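Local coordinates for protein (hdlp (histone deacetylase-like protein)) (Aquifex aeolicus, PDB 1C3P) that is a zinc-dependent relative of the histone deacetylases and probably removes acetyl groups from acetylated lysines, although its natural substrate is not settled, at residues Phe159-His170 and Pro248-Pro259; Gly102-Thr110 and Phe124-His132. One frame throughout, in Å; residues are numbered along the deposited sequence.

Both interactions serve one parallel sheet of the deacetylase fold, yet they use different chemistry. Both are buried, with only the E249 end of interaction 1 partly exposed. Interaction 1 joins two neighbouring inner strands, 162-166 and 250-254, through a ladder of backbone bonds with leucines, isoleucines and tyrosine alongside, and it runs from that charged end to the zinc-binding carboxylates. Interaction 2 is much smaller, 293 against 1146 Å², and sets helix 98-118 on the end of strand 122-125 and the loop after it, through the N125 amide and a few small side chains. The two meet near the metal site: H131 NE2 lies 3.2 Å from D168 OD2, probably a weak hydrogen bond.

Interaction 1: residues Phe159-His170 and Pro248-Pro259; sequences FKRILYIDLDAH and PEVYLLQLGTDP
L163 and I165 bond to V250, L252 and Q254 in a parallel ladder, 14° between strands: L163 N to V250 O, L252 N to L163 O, I165 N to L252 O, Q254 N to I165 O. Packing is close along this middle: L163 CB meets Y251 CB and I165 CG2 meets L253 CD1, both at 3.8 Å, and on the other face I162 CG2 touches L252 CD1. The N-terminal end is looser and partly exposed. E249 CG stands beside its backbone N (chi1 -66°), and the extended chain brings OE1 to K160 N, at a doubtfully short distance, and to R161 N at 3.1 Å. The R161 guanidinium, its NE on E247 O, takes E249 CG over one face, and a water joins NH2 to E249 OE2. A leucine in place of E249 would probably leave both amides without their shared acceptor and R161 without its water-bridged carboxylate. At the buried C-terminal end, D258 OD1 receives A169 N, nearly straight at 173°, and D258 OD2 receives H170 ND1 at 3.0 Å. D168 OD1 stands only 2.9 Å from D258 OD1, a closeness that bound zinc would probably ease: D168, H170 and D258 are the zinc ligands, here without metal, of this arginase-deacetylase α/β fold.

Interaction 2: residues Gly102-Thr110 and Phe124-His132; sequences GSSLATGST and FNPAGGMHH
N125 reaches across from the end of its strand to A106 and T110 of the helix and spends one amide nitrogen on two acceptors. Its ND2 donates to the backbone A106 O at 3.1 Å and to T110 OG1 at 2.8 Å. Each of its two N-H groups serves one acceptor, though both bonds are bent; the hydroxyl lies in the amide plane, whereas the carbonyl is 21° out of it. With CG anti to the backbone nitrogen (chi1 169°), the amide is carried across to the helix, where OD1 rests against S109 CB at 3.2 Å. One turn back along the helix the chemistry becomes apolar: A106 CB sits on A127 CB at 3.7 Å and against M130 SD at 3.9 Å. Beyond it M130 bends at its last torsion (chi3 68°), bringing CE within 3.9 Å of S103 OG, which is hydrogen-bonded to A98 O.

The second shell fixes these groups. A type I turn from N125 to G128, closed by G128 N to N125 O, presents A127 to the helix, and OD1 of N125 takes a weak bond from A127 N. A side chain at G128 would run into T110 OG1, and the positive phi of G129 also suits glycine. N146 OD1 bonds both T110 OG1 and G129 N, and S109 OG is held by L105 O, S49 and Y12.

Helix 98-118 thus lies over the C-terminal end of strand 122-125, which sits between strands 4-8 and 290-292, while helix 28-37 packs on P126 and A127 and helix 146-156 meets T107 and M130.

Interaction 1: residues Phe159-His170 and Pro248-Pro259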
loop_
_atom_site.group_PDB
_atom_site.type_symbol
_atom_site.label_atom_id
_atom_site.label_comp_id
_atom_site.label_asym_id
_atom_site.label_seq_id
_atom_site.Cartn_x
_atom_site.Cartn_y
_atom_site.Cartn_z
ATOM N N PHE A 159 -8.760 -13.585 -16.055
ATOM C CA PHE A 159 -8.516 -12.213 -16.471
ATOM C C PHE A 159 -7.200 -12.168 -17.232
ATOM O O PHE A 159 -6.222 -12.771 -16.806
ATOM C CB PHE A 159 -8.477 -11.272 -15.267
ATOM C CG PHE A 159 -9.830 -11.014 -14.665
ATOM C CD1 PHE A 159 -10.378 -11.888 -13.727
ATOM C CD2 PHE A 159 -10.584 -9.933 -15.095
ATOM C CE1 PHE A 159 -11.672 -11.677 -13.233
ATOM C CE2 PHE A 159 -11.877 -9.708 -14.615
ATOM C CZ PHE A 159 -12.424 -10.578 -13.685
ATOM N N LYS A 160 -7.183 -11.456 -18.354
ATOM C CA LYS A 160 -5.991 -11.355 -19.192
ATOM C C LYS A 160 -5.410 -9.953 -19.323
ATOM O O LYS A 160 -4.389 -9.750 -19.990
ATOM C CB LYS A 160 -6.317 -11.920 -20.579
ATOM C CG LYS A 160 -6.616 -13.412 -20.546
ATOM C CD LYS A 160 -7.327 -13.922 -21.800
ATOM C CE LYS A 160 -6.583 -13.599 -23.088
ATOM N NZ LYS A 160 -6.600 -12.140 -23.399
ATOM N N ARG A 161 -6.068 -8.978 -18.707
ATOM C CA ARG A 161 -5.585 -7.597 -18.742
ATOM C C ARG A 161 -5.824 -6.997 -17.368
ATOM O O ARG A 161 -6.885 -6.440 -17.087
ATOM C CB ARG A 161 -6.320 -6.764 -19.800
ATOM C CG ARG A 161 -6.069 -7.194 -21.247
ATOM C CD ARG A 161 -6.670 -6.179 -22.217
ATOM N NE ARG A 161 -8.110 -6.001 -22.048
ATOM C CZ ARG A 161 -9.041 -6.875 -22.434
ATOM N NH1 ARG A 161 -8.693 -8.011 -23.026
ATOM N NH2 ARG A 161 -10.325 -6.617 -22.218
ATOM N N ILE A 162 -4.826 -7.110 -16.507
ATOM C CA ILE A 162 -4.951 -6.612 -15.140
ATOM C C ILE A 162 -3.998 -5.444 -14.912
ATOM O O ILE A 162 -2.835 -5.527 -15.245
ATOM C CB ILE A 162 -4.621 -7.761 -14.180
ATOM C CG1 ILE A 162 -5.583 -8.916 -14.465
ATOM C CG2 ILE A 162 -4.719 -7.297 -12.746
ATOM C CD1 ILE A 162 -5.198 -10.222 -13.844
ATOM N N LEU A 163 -4.502 -4.353 -14.349
ATOM C CA LEU A 163 -3.666 -3.191 -14.110
ATOM C C LEU A 163 -3.468 -3.040 -12.620
ATOM O O LEU A 163 -4.408 -3.203 -11.858
ATOM C CB LEU A 163 -4.349 -1.931 -14.666
ATOM C CG LEU A 163 -3.803 -0.552 -14.274
ATOM C CD1 LEU A 163 -2.400 -0.379 -14.856
ATOM C CD2 LEU A 163 -4.735 0.539 -14.767
ATOM N N TYR A 164 -2.239 -2.758 -12.210
ATOM C CA TYR A 164 -1.938 -2.520 -10.802
ATOM C C TYR A 164 -1.352 -1.112 -10.713
ATOM O O TYR A 164 -0.422 -0.768 -11.448
ATOM C CB TYR A 164 -0.920 -3.534 -10.295
ATOM C CG TYR A 164 -0.493 -3.280 -8.870
ATOM C CD1 TYR A 164 -1.330 -3.562 -7.784
ATOM C CD2 TYR A 164 0.760 -2.746 -8.614
ATOM C CE1 TYR A 164 -0.888 -3.308 -6.465
ATOM C CE2 TYR A 164 1.194 -2.495 -7.342
ATOM C CZ TYR A 164 0.386 -2.774 -6.275
ATOM O OH TYR A 164 0.916 -2.524 -5.025
ATOM N N ILE A 165 -1.904 -0.283 -9.830
ATOM C CA ILE A 165 -1.425 1.086 -9.667
ATOM C C ILE A 165 -0.960 1.219 -8.217
ATOM O O ILE A 165 -1.708 0.914 -7.287
ATOM C CB ILE A 165 -2.540 2.105 -9.939
ATOM C CG1 ILE A 165 -3.075 1.922 -11.364
ATOM C CG2 ILE A 165 -2.018 3.514 -9.703
ATOM C CD1 ILE A 165 -4.397 2.663 -11.627
ATOM N N ASP A 166 0.268 1.685 -8.040
ATOM C CA ASP A 166 0.871 1.788 -6.717
ATOM C C ASP A 166 1.190 3.237 -6.342
ATOM O O ASP A 166 2.140 3.845 -6.848
ATOM C CB ASP A 166 2.138 0.897 -6.707
ATOM C CG ASP A 166 2.727 0.713 -5.317
ATOM O OD1 ASP A 166 3.174 1.720 -4.734
ATOM O OD2 ASP A 166 2.742 -0.444 -4.817
ATOM N N LEU A 167 0.400 3.803 -5.436
ATOM C CA LEU A 167 0.614 5.192 -5.036
ATOM C C LEU A 167 1.470 5.389 -3.792
ATOM O O LEU A 167 1.654 6.519 -3.330
ATOM C CB LEU A 167 -0.739 5.897 -4.858
ATOM C CG LEU A 167 -1.561 5.910 -6.156
ATOM C CD1 LEU A 167 -2.809 6.754 -5.947
ATOM C CD2 LEU A 167 -0.735 6.487 -7.317
ATOM N N ASP A 168 1.974 4.285 -3.255
ATOM C CA ASP A 168 2.857 4.314 -2.086
ATOM C C ASP A 168 4.093 5.118 -2.502
ATOM O O ASP A 168 4.486 5.071 -3.661
ATOM C CB ASP A 168 3.290 2.887 -1.747
ATOM C CG ASP A 168 4.001 2.788 -0.422
ATOM O OD1 ASP A 168 3.323 2.922 0.616
ATOM O OD2 ASP A 168 5.234 2.588 -0.411
ATOM N N ALA A 169 4.715 5.816 -1.547
ATOM C CA ALA A 169 5.901 6.643 -1.805
ATOM C C ALA A 169 7.161 5.830 -2.121
ATOM O O ALA A 169 8.224 6.399 -2.366
ATOM C CB ALA A 169 6.167 7.588 -0.598
ATOM N N HIS A 170 7.046 4.502 -2.091
ATOM C CA HIS A 170 8.180 3.642 -2.423
ATOM C C HIS A 170 7.769 2.723 -3.563
ATOM O O HIS A 170 6.606 2.330 -3.668
ATOM C CB HIS A 170 8.622 2.786 -1.225
ATOM C CG HIS A 170 9.109 3.580 -0.055
ATOM N ND1 HIS A 170 8.260 4.150 0.870
ATOM C CD2 HIS A 170 10.365 3.922 0.321
ATOM C CE1 HIS A 170 8.973 4.807 1.767
ATOM N NE2 HIS A 170 10.253 4.686 1.457
ATOM N N PRO A 248 -7.589 -2.077 -19.173
ATOM C CA PRO A 248 -7.776 -3.064 -18.108
ATOM C C PRO A 248 -9.150 -3.709 -18.041
ATOM O O PRO A 248 -10.152 -3.054 -18.307
ATOM C CB PRO A 248 -7.497 -2.250 -16.840
ATOM C CG PRO A 248 -6.628 -1.104 -17.338
ATOM C CD PRO A 248 -7.397 -0.744 -18.577
ATOM N N GLU A 249 -9.176 -4.993 -17.684
ATOM C CA GLU A 249 -10.431 -5.716 -17.491
ATOM C C GLU A 249 -10.738 -5.476 -16.027
ATOM O O GLU A 249 -11.891 -5.507 -15.588
ATOM C CB GLU A 249 -10.261 -7.222 -17.704
ATOM C CG GLU A 249 -9.909 -7.631 -19.127
ATOM C CD GLU A 249 -9.800 -9.133 -19.278
ATOM O OE1 GLU A 249 -9.031 -9.751 -18.514
ATOM O OE2 GLU A 249 -10.480 -9.700 -20.164
ATOM N N VAL A 250 -9.676 -5.239 -15.267
ATOM C CA VAL A 250 -9.808 -4.998 -13.844
ATOM C C VAL A 250 -8.511 -4.396 -13.331
ATOM O O VAL A 250 -7.460 -4.647 -13.899
ATOM C CB VAL A 250 -10.102 -6.322 -13.080
ATOM C CG1 VAL A 250 -8.978 -7.325 -13.269
ATOM C CG2 VAL A 250 -10.292 -6.030 -11.619
ATOM N N TYR A 251 -8.590 -3.586 -12.281
ATOM C CA TYR A 251 -7.384 -2.983 -11.723
ATOM C C TYR A 251 -7.394 -2.991 -10.192
ATOM O O TYR A 251 -8.455 -3.048 -9.562
ATOM C CB TYR A 251 -7.223 -1.532 -12.233
ATOM C CG TYR A 251 -8.024 -0.479 -11.477
ATOM C CD1 TYR A 251 -7.505 0.124 -10.328
ATOM C CD2 TYR A 251 -9.298 -0.093 -11.903
ATOM C CE1 TYR A 251 -8.226 1.068 -9.629
ATOM C CE2 TYR A 251 -10.044 0.873 -11.196
ATOM C CZ TYR A 251 -9.499 1.439 -10.064
ATOM O OH TYR A 251 -10.204 2.361 -9.320
ATOM N N LEU A 252 -6.195 -2.969 -9.604
ATOM C CA LEU A 252 -6.027 -2.896 -8.154
ATOM C C LEU A 252 -5.201 -1.643 -7.911
ATOM O O LEU A 252 -4.325 -1.296 -8.713
ATOM C CB LEU A 252 -5.274 -4.114 -7.585
ATOM C CG LEU A 252 -5.919 -5.473 -7.842
ATOM C CD1 LEU A 252 -5.480 -5.976 -9.201
ATOM C CD2 LEU A 252 -5.471 -6.457 -6.774
ATOM N N LEU A 253 -5.494 -0.971 -6.811
ATOM C CA LEU A 253 -4.842 0.285 -6.436
ATOM C C LEU A 253 -4.340 0.175 -5.008
ATOM O O LEU A 253 -5.102 -0.202 -4.119
ATOM C CB LEU A 253 -5.878 1.419 -6.531
ATOM C CG LEU A 253 -5.591 2.796 -5.942
ATOM C CD1 LEU A 253 -4.443 3.429 -6.719
ATOM C CD2 LEU A 253 -6.855 3.680 -6.053
ATOM N N GLN A 254 -3.071 0.505 -4.780
ATOM C CA GLN A 254 -2.517 0.426 -3.431
ATOM C C GLN A 254 -2.364 1.862 -2.957
ATOM O O GLN A 254 -1.884 2.759 -3.679
ATOM C CB GLN A 254 -1.192 -0.380 -3.419
ATOM C CG GLN A 254 0.094 0.400 -3.487
ATOM C CD GLN A 254 0.758 0.580 -2.125
ATOM O OE1 GLN A 254 1.317 -0.368 -1.537
ATOM N NE2 GLN A 254 0.700 1.801 -1.612
ATOM N N LEU A 255 -2.794 2.075 -1.721
ATOM C CA LEU A 255 -2.854 3.397 -1.135
ATOM C C LEU A 255 -2.070 3.629 0.134
ATOM O O LEU A 255 -2.652 4.047 1.142
ATOM C CB LEU A 255 -4.340 3.696 -0.881
ATOM C CG LEU A 255 -5.165 3.559 -2.159
ATOM C CD1 LEU A 255 -6.631 3.348 -1.842
ATOM C CD2 LEU A 255 -4.941 4.800 -3.010
ATOM N N GLY A 256 -0.762 3.377 0.109
ATOM C CA GLY A 256 0.032 3.625 1.303
ATOM C C GLY A 256 -0.034 5.105 1.655
ATOM O O GLY A 256 -0.148 5.951 0.765
ATOM N N THR A 257 0.043 5.424 2.947
ATOM C CA THR A 257 -0.028 6.817 3.378
ATOM C C THR A 257 1.340 7.450 3.577
ATOM O O THR A 257 1.436 8.600 3.999
ATOM C CB THR A 257 -0.845 6.968 4.694
ATOM O OG1 THR A 257 -0.213 6.237 5.749
ATOM C CG2 THR A 257 -2.265 6.436 4.495
ATOM N N ASP A 258 2.407 6.723 3.258
ATOM C CA ASP A 258 3.720 7.313 3.426
ATOM C C ASP A 258 4.029 8.558 2.591
ATOM O O ASP A 258 5.027 9.221 2.845
ATOM C CB ASP A 258 4.842 6.269 3.298
ATOM C CG ASP A 258 4.735 5.416 2.058
ATOM O OD1 ASP A 258 3.896 5.716 1.186
ATOM O OD2 ASP A 258 5.511 4.434 1.964
ATOM N N PRO A 259 3.244 8.858 1.540
ATOM C CA PRO A 259 3.565 10.079 0.791
ATOM C C PRO A 259 3.267 11.390 1.555
ATOM O O PRO A 259 3.697 12.464 1.144
ATOM C CB PRO A 259 2.715 9.935 -0.479
ATOM C CG PRO A 259 1.533 9.135 0.008
ATOM C CD PRO A 259 2.226 8.072 0.812
HETATM O O HOH W 1 -12.593 -8.735 -21.718
#

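Interaction 2: residues Gly102-Thr110 and Phe124-His132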
loop_
_atom_site.group_PDB
_atom_site.type_symbol
_atom_site.label_atom_id
_atom_site.label_comp_id
_atom_site.label_asym_id
_atom_site.label_seq_id
_atom_site.Cartn_x
_atom_site.Cartn_y
_atom_site.Cartn_z
ATOM N N GLY A 102 0.560 -12.773 10.660
ATOM C CA GLY A 102 0.058 -11.450 10.307
ATOM C C GLY A 102 0.080 -11.268 8.797
ATOM O O GLY A 102 -0.871 -10.763 8.213
ATOM N N SER A 103 1.172 -11.676 8.159
ATOM C CA SER A 103 1.265 -11.553 6.699
ATOM C C SER A 103 0.197 -12.387 6.007
ATOM O O SER A 103 -0.430 -11.927 5.043
ATOM C CB SER A 103 2.656 -11.966 6.207
ATOM O OG SER A 103 3.631 -11.038 6.668
ATOM N N SER A 104 -0.027 -13.607 6.487
ATOM C CA SER A 104 -1.068 -14.441 5.874
ATOM C C SER A 104 -2.463 -13.837 6.040
ATOM O O SER A 104 -3.341 -13.988 5.190
ATOM C CB SER A 104 -1.059 -15.844 6.490
ATOM O OG SER A 104 0.079 -16.545 6.043
ATOM N N LEU A 105 -2.668 -13.155 7.150
ATOM C CA LEU A 105 -3.959 -12.556 7.409
ATOM C C LEU A 105 -4.191 -11.365 6.465
ATOM O O LEU A 105 -5.283 -11.165 5.939
ATOM C CB LEU A 105 -4.011 -12.126 8.877
ATOM C CG LEU A 105 -5.373 -11.895 9.510
ATOM C CD1 LEU A 105 -6.198 -13.204 9.443
ATOM C CD2 LEU A 105 -5.166 -11.440 10.975
ATOM N N ALA A 106 -3.147 -10.584 6.239
ATOM C CA ALA A 106 -3.241 -9.426 5.348
ATOM C C ALA A 106 -3.473 -9.892 3.914
ATOM O O ALA A 106 -4.203 -9.259 3.151
ATOM C CB ALA A 106 -1.937 -8.587 5.436
ATOM N N THR A 107 -2.858 -11.014 3.560
ATOM C CA THR A 107 -2.973 -11.564 2.202
ATOM C C THR A 107 -4.333 -12.209 1.972
ATOM O O THR A 107 -4.931 -12.053 0.902
ATOM C CB THR A 107 -1.825 -12.554 1.949
ATOM O OG1 THR A 107 -0.587 -11.837 2.096
ATOM C CG2 THR A 107 -1.915 -13.189 0.547
ATOM N N GLY A 108 -4.830 -12.937 2.962
ATOM C CA GLY A 108 -6.141 -13.521 2.804
ATOM C C GLY A 108 -7.137 -12.376 2.641
ATOM O O GLY A 108 -8.121 -12.506 1.911
ATOM N N SER A 109 -6.882 -11.250 3.313
ATOM C CA SER A 109 -7.772 -10.085 3.235
ATOM C C SER A 109 -7.799 -9.476 1.826
ATOM O O SER A 109 -8.793 -8.857 1.401
ATOM C CB SER A 109 -7.355 -9.037 4.275
ATOM O OG SER A 109 -7.504 -9.547 5.592
ATOM N N THR A 110 -6.701 -9.635 1.098
ATOM C CA THR A 110 -6.648 -9.142 -0.269
ATOM C C THR A 110 -7.459 -10.060 -1.160
ATOM O O THR A 110 -8.133 -9.583 -2.068
ATOM C CB THR A 110 -5.203 -9.031 -0.762
ATOM O OG1 THR A 110 -4.622 -7.861 -0.171
ATOM C CG2 THR A 110 -5.144 -8.962 -2.302
ATOM N N PHE A 124 -12.234 -2.530 0.513
ATOM C CA PHE A 124 -10.950 -1.939 0.857
ATOM C C PHE A 124 -10.268 -2.823 1.895
ATOM O O PHE A 124 -10.841 -3.122 2.946
ATOM C CB PHE A 124 -11.164 -0.525 1.422
ATOM C CG PHE A 124 -9.903 0.162 1.919
ATOM C CD1 PHE A 124 -8.690 0.015 1.255
ATOM C CD2 PHE A 124 -9.962 1.049 3.005
ATOM C CE1 PHE A 124 -7.558 0.740 1.660
ATOM C CE2 PHE A 124 -8.824 1.786 3.413
ATOM C CZ PHE A 124 -7.630 1.627 2.738
ATOM N N ASN A 125 -9.059 -3.269 1.575
ATOM C CA ASN A 125 -8.271 -4.052 2.507
ATOM C C ASN A 125 -7.055 -3.217 2.909
ATOM O O ASN A 125 -6.024 -3.244 2.238
ATOM C CB ASN A 125 -7.784 -5.358 1.878
ATOM C CG ASN A 125 -6.750 -6.027 2.739
ATOM O OD1 ASN A 125 -6.781 -5.874 3.960
ATOM N ND2 ASN A 125 -5.825 -6.789 2.121
ATOM N N PRO A 126 -7.151 -2.473 4.021
ATOM C CA PRO A 126 -6.028 -1.647 4.461
ATOM C C PRO A 126 -4.748 -2.403 4.826
ATOM O O PRO A 126 -3.667 -1.826 4.807
ATOM C CB PRO A 126 -6.621 -0.892 5.649
ATOM C CG PRO A 126 -7.605 -1.916 6.217
ATOM C CD PRO A 126 -8.296 -2.304 4.934
ATOM N N ALA A 127 -4.872 -3.685 5.161
ATOM C CA ALA A 127 -3.713 -4.488 5.535
ATOM C C ALA A 127 -2.910 -4.918 4.314
ATOM O O ALA A 127 -1.747 -5.303 4.441
ATOM C CB ALA A 127 -4.166 -5.744 6.333
ATOM N N GLY A 128 -3.527 -4.835 3.140
ATOM C CA GLY A 128 -2.876 -5.256 1.906
ATOM C C GLY A 128 -1.862 -4.280 1.333
ATOM O O GLY A 128 -1.554 -3.253 1.925
ATOM N N GLY A 129 -1.341 -4.609 0.161
ATOM C CA GLY A 129 -0.359 -3.754 -0.473
ATOM C C GLY A 129 1.075 -3.962 -0.002
ATOM O O GLY A 129 1.871 -3.029 -0.058
ATOM N N MET A 130 1.398 -5.164 0.475
ATOM C CA MET A 130 2.765 -5.500 0.931
ATOM C C MET A 130 3.548 -5.783 -0.351
ATOM O O MET A 130 3.925 -6.917 -0.651
ATOM C CB MET A 130 2.706 -6.735 1.827
ATOM C CG MET A 130 1.742 -6.490 2.993
ATOM S SD MET A 130 1.691 -7.765 4.246
ATOM C CE MET A 130 3.297 -7.549 4.915
ATOM N N HIS A 131 3.842 -4.694 -1.056
ATOM C CA HIS A 131 4.429 -4.733 -2.385
ATOM C C HIS A 131 5.911 -4.965 -2.597
ATOM O O HIS A 131 6.355 -4.930 -3.726
ATOM C CB HIS A 131 4.027 -3.447 -3.131
ATOM C CG HIS A 131 4.599 -2.188 -2.554
ATOM N ND1 HIS A 131 5.452 -2.166 -1.470
ATOM C CD2 HIS A 131 4.456 -0.896 -2.943
ATOM C CE1 HIS A 131 5.808 -0.917 -1.218
ATOM N NE2 HIS A 131 5.219 -0.128 -2.097
ATOM N N HIS A 132 6.669 -5.184 -1.533
ATOM C CA HIS A 132 8.105 -5.397 -1.688
ATOM C C HIS A 132 8.574 -6.857 -1.750
ATOM O O HIS A 132 9.637 -7.123 -2.301
ATOM C CB HIS A 132 8.856 -4.665 -0.559
ATOM C CG HIS A 132 8.899 -3.177 -0.726
ATOM N ND1 HIS A 132 8.651 -2.298 0.307
ATOM C CD2 HIS A 132 9.209 -2.415 -1.801
ATOM C CE1 HIS A 132 8.806 -1.059 -0.128
ATOM N NE2 HIS A 132 9.144 -1.102 -1.402
#